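Local structure of putative NAD(P)H-flavin oxidoreductase (Neisseria meningitidis serogroup A / serotype 4A, 6WT2) at residues A[132-135]-A[140-143]; A[180-183]-A[187-190]; A[68-73]-A[78-83]; A[155-160]-A[167-172]. The protein binds flavin mononucleotide and, as an NfsB-like member of the nitroreductase family, probably uses NADH or NADPH to reduce nitro compounds such as chloramphenicol. All coordinates share one frame; numbering follows the deposited sequence.

Interaction 1 of 4, residues A[132-135]-A[140-143]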
loop_
_atom_site.group_PDB
_atom_site.type_symbol
_atom_site.label_atom_id
_atom_site.label_comp_id
_atom_site.label_asym_id
_atom_site.label_seq_id
_atom_site.Cartn_x
_atom_site.Cartn_y
_atom_site.Cartn_z
ATOM N N ILE A 132 -11.000 14.383 2.240
ATOM C CA ILE A 132 -11.123 12.932 2.201
ATOM C C ILE A 132 -12.298 12.456 3.049
ATOM O O ILE A 132 -12.737 11.312 2.889
ATOM C CB ILE A 132 -9.785 12.286 2.615
ATOM C CG1 ILE A 132 -9.736 10.806 2.250
ATOM C CG2 ILE A 132 -9.452 12.544 4.127
ATOM C CD1 ILE A 132 -8.318 10.263 2.214
ATOM N N LYS A 133 -12.818 13.306 3.941
ATOM C CA LYS A 133 -14.092 13.093 4.636
ATOM C C LYS A 133 -14.076 11.801 5.460
ATOM O O LYS A 133 -14.805 10.847 5.192
ATOM C CB LYS A 133 -15.260 13.082 3.640
ATOM C CG LYS A 133 -15.553 14.425 3.013
ATOM C CD LYS A 133 -16.901 14.417 2.316
ATOM C CE LYS A 133 -17.560 15.774 2.440
ATOM N NZ LYS A 133 -17.532 16.237 3.858
ATOM N N ILE A 134 -13.241 11.806 6.498
ATOM C CA ILE A 134 -13.094 10.640 7.359
ATOM C C ILE A 134 -13.391 10.955 8.823
ATOM O O ILE A 134 -13.155 10.113 9.686
ATOM C CB ILE A 134 -11.693 10.011 7.212
ATOM C CG1 ILE A 134 -10.597 11.044 7.538
ATOM C CG2 ILE A 134 -11.517 9.399 5.830
ATOM C CD1 ILE A 134 -9.184 10.471 7.518
ATOM N N LEU A 135 -13.911 12.145 9.128
ATOM C CA LEU A 135 -14.175 12.538 10.512
ATOM C C LEU A 135 -15.598 12.254 10.978
ATOM O O LEU A 135 -15.917 12.526 12.141
ATOM C CB LEU A 135 -13.888 14.026 10.711
ATOM C CG LEU A 135 -12.425 14.437 10.690
ATOM C CD1 LEU A 135 -12.251 15.691 11.515
ATOM C CD2 LEU A 135 -11.546 13.312 11.213
ATOM N N ALA A 140 -13.995 4.845 8.954
ATOM C CA ALA A 140 -13.315 5.501 7.837
ATOM C C ALA A 140 -11.970 6.062 8.274
ATOM O O ALA A 140 -10.980 5.978 7.535
ATOM C CB ALA A 140 -14.194 6.606 7.256
ATOM N N LEU A 141 -11.915 6.623 9.481
ATOM C CA LEU A 141 -10.650 7.083 10.037
ATOM C C LEU A 141 -9.664 5.930 10.205
ATOM O O LEU A 141 -8.483 6.063 9.866
ATOM C CB LEU A 141 -10.922 7.785 11.366
ATOM C CG LEU A 141 -9.942 8.740 12.035
ATOM C CD1 LEU A 141 -9.227 9.692 11.093
ATOM C CD2 LEU A 141 -10.745 9.541 13.046
ATOM N N PHE A 142 -10.126 4.788 10.731
ATOM C CA PHE A 142 -9.244 3.630 10.867
ATOM C C PHE A 142 -8.800 3.120 9.498
ATOM O O PHE A 142 -7.627 2.774 9.301
ATOM C CB PHE A 142 -9.953 2.529 11.666
ATOM C CG PHE A 142 -9.190 1.221 11.731
ATOM C CD1 PHE A 142 -7.986 1.132 12.416
ATOM C CD2 PHE A 142 -9.695 0.080 11.124
ATOM C CE1 PHE A 142 -7.291 -0.068 12.484
ATOM C CE2 PHE A 142 -9.008 -1.127 11.190
ATOM C CZ PHE A 142 -7.807 -1.201 11.860
ATOM N N ASP A 143 -9.725 3.079 8.534
ATOM C CA ASP A 143 -9.391 2.607 7.191
ATOM C C ASP A 143 -8.368 3.512 6.509
ATOM O O ASP A 143 -7.527 3.024 5.742
ATOM C CB ASP A 143 -10.669 2.485 6.357
ATOM C CG ASP A 143 -11.345 1.106 6.510
ATOM O OD1 ASP A 143 -10.730 0.191 7.116
ATOM O OD2 ASP A 143 -12.489 0.929 6.019
#
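Ala-140 meets Ile-134 through its one methyl group: Ala-140 CB lies 4.1 Å from Ile-134 CG2. The backbone carbonyl continues the same surface, with Ala-140 O 3.9 Å from Ile-134 CG2. Both CB bonds point toward the opposite segment, so two short branches face each other. Ile-134 sets its CG1 between its own backbone N and carbonyl carbon (chi1 58°), and this divides the labour: CG2 serves Ala-140, while the longer CG1-CD1 arm is left for the next residue.

That residue, Leu-141, is approached on two levels. Near the backbone, its CB rests 3.6 Å from Ile-134 O. Further out, Leu-141 CD1 packs 3.7 Å from Ile-134 CD1, the two side chains crossing at about a right angle. The other branch turns to the next loop residue, where Leu-141 CD2 comes to 4.3 Å from Leu-135 CD2; the CB of Leu-135 points away, but its tip swings back. No hydrogen bond joins the segments; the side chains meet through apolar groups alone, and the contact is largely buried. The salt bridge of Asp-143 with Arg-147 of the second subunit places it beside the subunit interface.

This is a connection between two consecutive helices, illustrating how a chain leaving one helix is packed onto the start of the next. Helix 114-131 ends just before Lys-133, which has positive phi, and its residue Gln-128 is touched by Ile-134, Leu-135 and Leu-141 alike. Helix 138-162 carries the other side, with Arg-139 of the second subunit packing on Ala-140.

Interaction 2 of 4, residues A[180-183]-A[187-190]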
loop_
_atom_site.group_PDB
_atom_site.type_symbol
_atom_site.label_atom_id
_atom_site.label_comp_id
_atom_site.label_asym_id
_atom_site.label_seq_id
_atom_site.Cartn_x
_atom_site.Cartn_y
_atom_site.Cartn_z
ATOM N N ARG A 180 -8.600 -10.323 19.195
ATOM C CA ARG A 180 -8.859 -10.927 20.502
ATOM C C ARG A 180 -7.634 -11.679 21.021
ATOM O O ARG A 180 -7.240 -11.519 22.180
ATOM C CB ARG A 180 -10.066 -11.861 20.418
ATOM C CG ARG A 180 -10.205 -12.824 21.604
ATOM C CD ARG A 180 -11.302 -13.852 21.360
ATOM N NE ARG A 180 -10.824 -15.020 20.614
ATOM C CZ ARG A 180 -11.601 -15.828 19.894
ATOM N NH1 ARG A 180 -12.904 -15.594 19.802
ATOM N NH2 ARG A 180 -11.073 -16.865 19.256
ATOM N N VAL A 181 -7.007 -12.492 20.168
ATOM C CA VAL A 181 -5.869 -13.299 20.596
ATOM C C VAL A 181 -4.630 -12.431 20.814
ATOM O O VAL A 181 -3.958 -12.526 21.852
ATOM C CB VAL A 181 -5.597 -14.422 19.573
ATOM C CG1 VAL A 181 -4.247 -15.078 19.863
ATOM C CG2 VAL A 181 -6.713 -15.464 19.603
ATOM N N LEU A 182 -4.287 -11.589 19.837
ATOM C CA LEU A 182 -3.061 -10.805 19.963
ATOM C C LEU A 182 -3.161 -9.776 21.080
ATOM O O LEU A 182 -2.194 -9.569 21.828
ATOM C CB LEU A 182 -2.742 -10.102 18.645
ATOM C CG LEU A 182 -2.410 -10.989 17.452
ATOM C CD1 LEU A 182 -1.977 -10.109 16.278
ATOM C CD2 LEU A 182 -1.323 -11.997 17.793
ATOM N N SER A 183 -4.306 -9.104 21.204
ATOM C CA SER A 183 -4.432 -8.068 22.223
ATOM C C SER A 183 -5.006 -8.589 23.534
ATOM O O SER A 183 -4.547 -8.192 24.613
ATOM C CB SER A 183 -5.314 -6.928 21.726
ATOM O OG SER A 183 -5.628 -6.100 22.827
ATOM N N GLY A 187 -1.849 -9.778 25.222
ATOM C CA GLY A 187 -1.551 -8.439 25.709
ATOM C C GLY A 187 -0.477 -7.712 24.929
ATOM O O GLY A 187 0.326 -6.981 25.520
ATOM N N LEU A 188 -0.455 -7.882 23.607
ATOM C CA LEU A 188 0.614 -7.309 22.796
ATOM C C LEU A 188 0.371 -5.840 22.474
ATOM O O LEU A 188 1.331 -5.108 22.219
ATOM C CB LEU A 188 0.776 -8.096 21.493
ATOM C CG LEU A 188 1.083 -9.590 21.660
ATOM C CD1 LEU A 188 1.212 -10.252 20.301
ATOM C CD2 LEU A 188 2.335 -9.794 22.492
ATOM N N PHE A 189 -0.886 -5.397 22.467
ATOM C CA PHE A 189 -1.180 -3.997 22.191
ATOM C C PHE A 189 -2.527 -3.635 22.799
ATOM O O PHE A 189 -3.337 -4.503 23.128
ATOM C CB PHE A 189 -1.160 -3.693 20.680
ATOM C CG PHE A 189 -2.189 -4.459 19.873
ATOM C CD1 PHE A 189 -3.463 -3.942 19.666
ATOM C CD2 PHE A 189 -1.871 -5.681 19.305
ATOM C CE1 PHE A 189 -4.407 -4.634 18.925
ATOM C CE2 PHE A 189 -2.802 -6.382 18.552
ATOM C CZ PHE A 189 -4.079 -5.862 18.361
ATOM N N ASP A 190 -2.746 -2.328 22.939
ATOM C CA ASP A 190 -4.010 -1.778 23.423
ATOM C C ASP A 190 -5.000 -1.696 22.263
ATOM O O ASP A 190 -4.836 -0.869 21.357
ATOM C CB ASP A 190 -3.763 -0.400 24.034
ATOM C CG ASP A 190 -5.000 0.201 24.661
ATOM O OD1 ASP A 190 -6.129 -0.180 24.291
ATOM O OD2 ASP A 190 -4.834 1.080 25.534
#
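Two first torsions bring Ser-183 and Phe-189 together. Ser-183 holds OG anti to its backbone N (chi1 168°), swinging the hydroxyl off the helix toward the loop, while Phe-189 sets CG between its N and carbonyl carbon (chi1 62°), bringing the ring against Leu-182 and Ser-183. The serine then makes double use of one residue. Its OG donates to Phe-189 O at 2.8 Å, approaching with a tilt of 24° from the carbonyl plane, and its CB sits over one face of the ring as a CH-pi contact, Ser-183 CB being 3.8 Å from the Phe-189 ring centroid. Leu-182 CB adds to the grip on the ring, 3.7 Å from Phe-189 CE2.

The backbone turns back in step. Leu-188 N donates to Leu-182 O at 3.0 Å, whereas Gly-187 N gives Ser-183 O only a weak, bent bond. Leu-188 CB and CG both lean on the Leu-182 carbonyl oxygen, and the tips of the two leucines meet at 4.0 Å between Leu-182 CD2 and Leu-188 CD1. Further inward, Leu-182 and Phe-189 reach strand 85-92 through Val-88 and Leu-90.

Such features characterise a helix C-terminus closed by glycine: helix 175-185, widened by a pi-type turn, gives way to Gly-187 in a left-handed conformation, and the loop is bonded back to Leu-182 and Ser-183 near the helix end before strand 194-203.

Interaction 3 of 4, residues A[68-73]-A[78-83]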
loop_
_atom_site.group_PDB
_atom_site.type_symbol
_atom_site.label_atom_id
_atom_site.label_comp_id
_atom_site.label_asym_id
_atom_site.label_seq_id
_atom_site.Cartn_x
_atom_site.Cartn_y
_atom_site.Cartn_z
ATOM N N ALA A 68 -1.929 -20.459 18.302
ATOM C CA ALA A 68 -3.191 -19.919 18.796
ATOM C C ALA A 68 -4.014 -19.271 17.688
ATOM O O ALA A 68 -5.248 -19.273 17.756
ATOM C CB ALA A 68 -2.932 -18.905 19.907
ATOM N N ILE A 69 -3.358 -18.704 16.668
ATOM C CA ILE A 69 -4.093 -18.036 15.599
ATOM C C ILE A 69 -4.367 -18.960 14.424
ATOM O O ILE A 69 -5.232 -18.650 13.589
ATOM C CB ILE A 69 -3.347 -16.766 15.128
ATOM C CG1 ILE A 69 -1.962 -17.111 14.577
ATOM C CG2 ILE A 69 -3.249 -15.744 16.260
ATOM C CD1 ILE A 69 -1.160 -15.910 14.140
ATOM N N LYS A 70 -3.697 -20.101 14.355
ATOM C CA LYS A 70 -3.890 -21.015 13.233
ATOM C C LYS A 70 -5.343 -21.423 12.985
ATOM O O LYS A 70 -5.751 -21.430 11.809
ATOM C CB LYS A 70 -3.004 -22.250 13.446
ATOM C CG LYS A 70 -3.173 -23.311 12.362
ATOM C CD LYS A 70 -2.383 -24.569 12.668
ATOM C CE LYS A 70 -0.892 -24.292 12.764
ATOM N NZ LYS A 70 -0.153 -25.523 13.199
ATOM N N PRO A 71 -6.162 -21.756 13.995
ATOM C CA PRO A 71 -7.526 -22.232 13.704
ATOM C C PRO A 71 -8.392 -21.255 12.926
ATOM O O PRO A 71 -9.346 -21.699 12.275
ATOM C CB PRO A 71 -8.113 -22.494 15.099
ATOM C CG PRO A 71 -6.937 -22.714 15.963
ATOM C CD PRO A 71 -5.881 -21.801 15.445
ATOM N N PHE A 72 -8.116 -19.950 12.964
ATOM C CA PHE A 72 -8.908 -19.002 12.188
ATOM C C PHE A 72 -8.090 -18.290 11.118
ATOM O O PHE A 72 -8.559 -17.295 10.549
ATOM C CB PHE A 72 -9.587 -17.983 13.111
ATOM C CG PHE A 72 -8.644 -17.247 14.029
ATOM C CD1 PHE A 72 -7.927 -16.145 13.581
ATOM C CD2 PHE A 72 -8.497 -17.646 15.352
ATOM C CE1 PHE A 72 -7.046 -15.467 14.442
ATOM C CE2 PHE A 72 -7.628 -16.962 16.222
ATOM C CZ PHE A 72 -6.911 -15.875 15.758
ATOM N N SER A 73 -6.890 -18.775 10.815
ATOM C CA SER A 73 -6.028 -18.114 9.844
ATOM C C SER A 73 -5.829 -18.972 8.599
ATOM O O SER A 73 -4.693 -19.271 8.213
ATOM C CB SER A 73 -4.683 -17.781 10.485
ATOM O OG SER A 73 -4.853 -16.803 11.496
ATOM N N ASP A 78 -0.719 -23.296 6.568
ATOM C CA ASP A 78 0.505 -24.072 6.421
ATOM C C ASP A 78 1.747 -23.232 6.712
ATOM O O ASP A 78 2.738 -23.757 7.227
ATOM C CB ASP A 78 0.564 -24.682 5.020
ATOM C CG ASP A 78 -0.512 -25.748 4.799
ATOM O OD1 ASP A 78 -0.808 -26.517 5.745
ATOM O OD2 ASP A 78 -1.064 -25.831 3.676
ATOM N N ALA A 79 1.709 -21.931 6.410
ATOM C CA ALA A 79 2.880 -21.087 6.602
ATOM C C ALA A 79 3.163 -20.826 8.075
ATOM O O ALA A 79 4.305 -20.524 8.440
ATOM C CB ALA A 79 2.700 -19.757 5.878
ATOM N N LEU A 80 2.139 -20.907 8.931
ATOM C CA LEU A 80 2.349 -20.714 10.364
ATOM C C LEU A 80 3.298 -21.759 10.941
ATOM O O LEU A 80 3.974 -21.497 11.947
ATOM C CB LEU A 80 1.003 -20.729 11.083
ATOM C CG LEU A 80 0.219 -19.441 10.832
ATOM C CD1 LEU A 80 -1.215 -19.542 11.301
ATOM C CD2 LEU A 80 0.927 -18.274 11.513
ATOM N N ASP A 81 3.378 -22.933 10.313
ATOM C CA ASP A 81 4.318 -23.958 10.735
ATOM C C ASP A 81 5.694 -23.818 10.099
ATOM O O ASP A 81 6.676 -24.302 10.669
ATOM C CB ASP A 81 3.761 -25.347 10.417
ATOM C CG ASP A 81 2.441 -25.616 11.109
ATOM O OD1 ASP A 81 2.271 -25.139 12.252
ATOM O OD2 ASP A 81 1.579 -26.304 10.516
ATOM N N THR A 82 5.806 -23.165 8.948
ATOM C CA THR A 82 7.038 -23.233 8.178
ATOM C C THR A 82 7.707 -21.893 7.931
ATOM O O THR A 82 8.897 -21.881 7.603
ATOM C CB THR A 82 6.789 -23.909 6.815
ATOM O OG1 THR A 82 5.922 -23.097 6.007
ATOM C CG2 THR A 82 6.164 -25.313 7.006
ATOM N N ALA A 83 6.989 -20.780 8.045
ATOM C CA ALA A 83 7.582 -19.480 7.738
ATOM C C ALA A 83 8.664 -19.125 8.751
ATOM O O ALA A 83 8.550 -19.428 9.943
ATOM C CB ALA A 83 6.510 -18.381 7.715
#
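The carboxylate of Asp-81 receives the ammonium of Lys-70 on the syn lone pair of OD1, the side of its other oxygen. Lys-70 NZ stands 2.6 Å from Asp-81 OD1 and 3.3 Å from Asp-81 OD2, a short salt bridge. The lysine runs out from CG anti to its backbone N (chi1 177°), then bends at chi3 to cross the aspartate at about a right angle; Gln-67 OE1 is a second partner of NZ.

The flat ring of Phe-72 has Ile-69 O over the centre of one face. That same carbonyl accepts from Phe-72 N and from Ser-73 OG, which arrive from opposite faces of its plane, Ser-73 OG to Ile-69 O measuring 2.8 Å.

Beside the ion pair, Leu-80 carries the apolar part, its two methyls dividing the work. Its CD1 lies 3.6 Å from Lys-70 CA and 4.0 Å from Ser-73 CB, while Leu-80 CD2 meets Ile-69 CD1 at 4.1 Å. Apolar contacts and one salt bridge thus pair two short helical segments: helix 63-69 and the 3-10 segment 70-71 face the weakly bonded helix 79-82, and the loop between them carries Gly-75 of the FMN site.

Interaction 4 of 4, residues A[155-160]-A[167-172]. With FMN (flavin mononucleotide), chain G; NIO (nicotinic acid), chain H.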
loop_
_atom_site.group_PDB
_atom_site.type_symbol
_atom_site.label_atom_id
_atom_site.label_comp_id
_atom_site.label_asym_id
_atom_site.label_seq_id
_atom_site.Cartn_x
_atom_site.Cartn_y
_atom_site.Cartn_z
ATOM N N ASN A 155 6.339 -2.313 0.357
ATOM C CA ASN A 155 7.774 -2.032 0.334
ATOM C C ASN A 155 8.584 -3.142 0.994
ATOM O O ASN A 155 9.632 -3.545 0.478
ATOM C CB ASN A 155 8.055 -0.698 1.016
ATOM C CG ASN A 155 7.767 0.484 0.123
ATOM O OD1 ASN A 155 7.799 0.376 -1.115
ATOM N ND2 ASN A 155 7.519 1.638 0.737
HETATM N N MSE A 156 8.128 -3.641 2.135
HETATM C CA MSE A 156 8.829 -4.733 2.796
HETATM C C MSE A 156 8.902 -5.990 1.916
HETATM O O MSE A 156 9.964 -6.611 1.794
HETATM C CB MSE A 156 8.159 -5.035 4.134
HETATM C CG MSE A 156 8.399 -3.924 5.137
HETATM SE SE MSE A 156 7.213 -4.038 6.659
HETATM C CE MSE A 156 7.821 -5.761 7.304
HETATM N N MSE A 157 7.795 -6.352 1.279
HETATM C CA MSE A 157 7.792 -7.558 0.432
HETATM C C MSE A 157 8.631 -7.419 -0.833
HETATM O O MSE A 157 9.339 -8.344 -1.238
HETATM C CB MSE A 157 6.369 -7.928 0.047
HETATM C CG MSE A 157 5.543 -8.365 1.233
HETATM SE SE MSE A 157 3.836 -9.000 0.641
HETATM C CE MSE A 157 3.297 -7.391 -0.360
ATOM N N THR A 158 8.556 -6.251 -1.463
ATOM C CA THR A 158 9.374 -6.015 -2.646
ATOM C C THR A 158 10.854 -6.006 -2.294
ATOM O O THR A 158 11.664 -6.705 -2.926
ATOM C CB THR A 158 8.960 -4.704 -3.308
ATOM O OG1 THR A 158 7.636 -4.864 -3.835
ATOM C CG2 THR A 158 9.930 -4.348 -4.445
ATOM N N GLY A 159 11.218 -5.236 -1.268
ATOM C CA GLY A 159 12.610 -5.176 -0.866
ATOM C C GLY A 159 13.148 -6.532 -0.455
ATOM O O GLY A 159 14.252 -6.913 -0.841
ATOM N N ALA A 160 12.380 -7.269 0.353
ATOM C CA ALA A 160 12.754 -8.645 0.687
ATOM C C ALA A 160 13.034 -9.470 -0.561
ATOM O O ALA A 160 14.076 -10.132 -0.672
ATOM C CB ALA A 160 11.641 -9.311 1.493
ATOM N N SER A 167 8.088 -14.076 0.391
ATOM C CA SER A 167 7.056 -13.549 1.276
ATOM C C SER A 167 5.679 -13.924 0.744
ATOM O O SER A 167 5.540 -14.496 -0.342
ATOM C CB SER A 167 7.187 -12.026 1.429
ATOM O OG SER A 167 7.117 -11.391 0.161
ATOM N N CYS A 168 4.652 -13.609 1.543
ATOM C CA CYS A 168 3.241 -13.693 1.105
ATOM C C CYS A 168 2.457 -12.659 1.905
ATOM O O CYS A 168 2.569 -12.643 3.143
ATOM C CB CYS A 168 2.621 -15.077 1.315
ATOM S SG CYS A 168 0.987 -15.301 0.501
ATOM N N PRO A 169 1.685 -11.793 1.254
ATOM C CA PRO A 169 0.742 -10.942 1.991
ATOM C C PRO A 169 -0.467 -11.770 2.403
ATOM O O PRO A 169 -0.836 -12.737 1.732
ATOM C CB PRO A 169 0.356 -9.859 0.965
ATOM C CG PRO A 169 0.880 -10.364 -0.411
ATOM C CD PRO A 169 1.456 -11.745 -0.202
ATOM N N VAL A 170 -1.086 -11.398 3.527
ATOM C CA VAL A 170 -2.133 -12.243 4.105
ATOM C C VAL A 170 -3.270 -11.388 4.654
ATOM O O VAL A 170 -3.071 -10.616 5.605
ATOM C CB VAL A 170 -1.603 -13.165 5.221
ATOM C CG1 VAL A 170 -2.763 -13.981 5.810
ATOM C CG2 VAL A 170 -0.516 -14.102 4.691
ATOM N N GLU A 171 -4.470 -11.569 4.090
ATOM C CA GLU A 171 -5.720 -11.094 4.667
ATOM C C GLU A 171 -6.617 -12.235 5.116
ATOM O O GLU A 171 -7.665 -11.978 5.720
ATOM C CB GLU A 171 -6.507 -10.230 3.659
ATOM C CG GLU A 171 -6.021 -8.794 3.527
ATOM C CD GLU A 171 -6.714 -8.081 2.363
ATOM O OE1 GLU A 171 -7.551 -8.726 1.692
ATOM O OE2 GLU A 171 -6.433 -6.893 2.113
ATOM N N GLY A 172 -6.239 -13.480 4.832
ATOM C CA GLY A 172 -7.126 -14.605 5.053
ATOM C C GLY A 172 -7.178 -15.074 6.495
ATOM O O GLY A 172 -6.706 -16.166 6.829
HETATM N N1 FMN G . -2.445 -15.333 -0.457
HETATM C C2 FMN G . -2.845 -16.348 0.350
HETATM O O2 FMN G . -2.537 -17.517 0.025
HETATM N N3 FMN G . -3.523 -16.148 1.493
HETATM C C4 FMN G . -3.928 -14.931 1.885
HETATM O O4 FMN G . -4.493 -14.734 2.984
HETATM C C4A FMN G . -3.550 -13.780 1.049
HETATM N N5 FMN G . -4.008 -12.547 1.338
HETATM C C5A FMN G . -3.574 -11.480 0.617
HETATM C C6 FMN G . -3.778 -10.191 1.119
HETATM C C7 FMN G . -3.340 -9.101 0.382
HETATM C C7M FMN G . -3.559 -7.693 0.890
HETATM C C8 FMN G . -2.611 -9.307 -0.894
HETATM C C8M FMN G . -2.045 -8.112 -1.623
HETATM C C9 FMN G . -2.347 -10.591 -1.358
HETATM C C9A FMN G . -2.749 -11.688 -0.606
HETATM N N10 FMN G . -2.448 -13.000 -1.036
HETATM C C10 FMN G . -2.878 -14.071 -0.242
HETATM C "C1'" FMN G . -1.655 -13.232 -2.250
HETATM C "C2'" FMN G . -2.483 -13.079 -3.534
HETATM O "O2'" FMN G . -3.352 -14.222 -3.746
HETATM C "C3'" FMN G . -1.491 -12.861 -4.673
HETATM O "O3'" FMN G . -0.799 -11.619 -4.436
HETATM C "C4'" FMN G . -2.103 -12.783 -6.077
HETATM O "O4'" FMN G . -2.822 -13.979 -6.355
HETATM C "C5'" FMN G . -1.020 -12.574 -7.124
HETATM O "O5'" FMN G . -0.057 -13.621 -7.080
HETATM P P FMN G . 1.495 -13.225 -6.894
HETATM O O1P FMN G . 1.434 -12.333 -5.676
HETATM O O2P FMN G . 2.288 -14.482 -6.685
HETATM O O3P FMN G . 1.930 -12.440 -8.099
HETATM N N NIO H . -7.703 -15.713 1.394
HETATM C C1 NIO H . -6.963 -15.857 0.290
HETATM C C2 NIO H . -6.628 -14.745 -0.467
HETATM C C3 NIO H . -7.049 -13.481 -0.088
HETATM C C4 NIO H . -7.821 -13.365 1.054
HETATM C C5 NIO H . -8.131 -14.505 1.781
HETATM C C6 NIO H . -5.802 -14.904 -1.700
HETATM O O1 NIO H . -5.352 -13.881 -2.224
HETATM O O2 NIO H . -5.589 -16.046 -2.155
HETATM O O HOH W 1 9.374 -11.163 -0.900
#
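Met-157, a selenomethionine, lays its selenium against the ring of Pro-169, with Met-157 SE 3.4 Å from Pro-169 CG. A bend at chi3 (-55°) keeps the methyl beside the same ring, and the two side chains cross at about a right angle. On its opposite side Pro-169 CG is equally close to FMN C9 (3.4 Å), so the proline is wedged between selenium and flavin. Nearer the backbone, Met-157 CB touches Ser-167 OG at 3.5 Å. One water bridges the segments, donating to Met-157 O and accepting a short bond from Ser-167 OG.

Helix 138-162 here runs nearly antiparallel to strand 166-170, which follows it and is outermost of the sheet within this chain, and in this nitroreductase fold the end of that strand carries the flavin. Glu-171 N donates to FMN N5 at 3.0 Å, fairly straight (158°), while Gly-172 N reaches FMN O4 at 2.8 Å. The extended Glu-171 side chain passes the dimethylbenzene ring of the flavin, and its carboxylate is held by Tyr-150 and by Ser-49, Trp-144 and Gln-148 of the second subunit. Gly-172 CA also meets the nicotinic acid, 3.4 Å from NIO C5.

Along the chain the contacts come in series: interaction 3, then 1, 4 and 2. Interactions 1 and 4 share helix 138-162, near its start and towards its end, with centres about 25 Å apart; both touch the second subunit, so this one helix serves the dimer at two places. Strand 166-170 of interaction 4 leads into helix 175-185 of interaction 2, which in turn touches interaction 3: Val-181 packs on Ala-68, Ile-69 and Phe-72, though the centres are about 17 Å apart. Interaction 3 brackets, in sequence, the loop carrying Gly-75, while interaction 4 contains Gly-172; both glycines belong to the FMN site. Only interaction 4 touches the flavin directly.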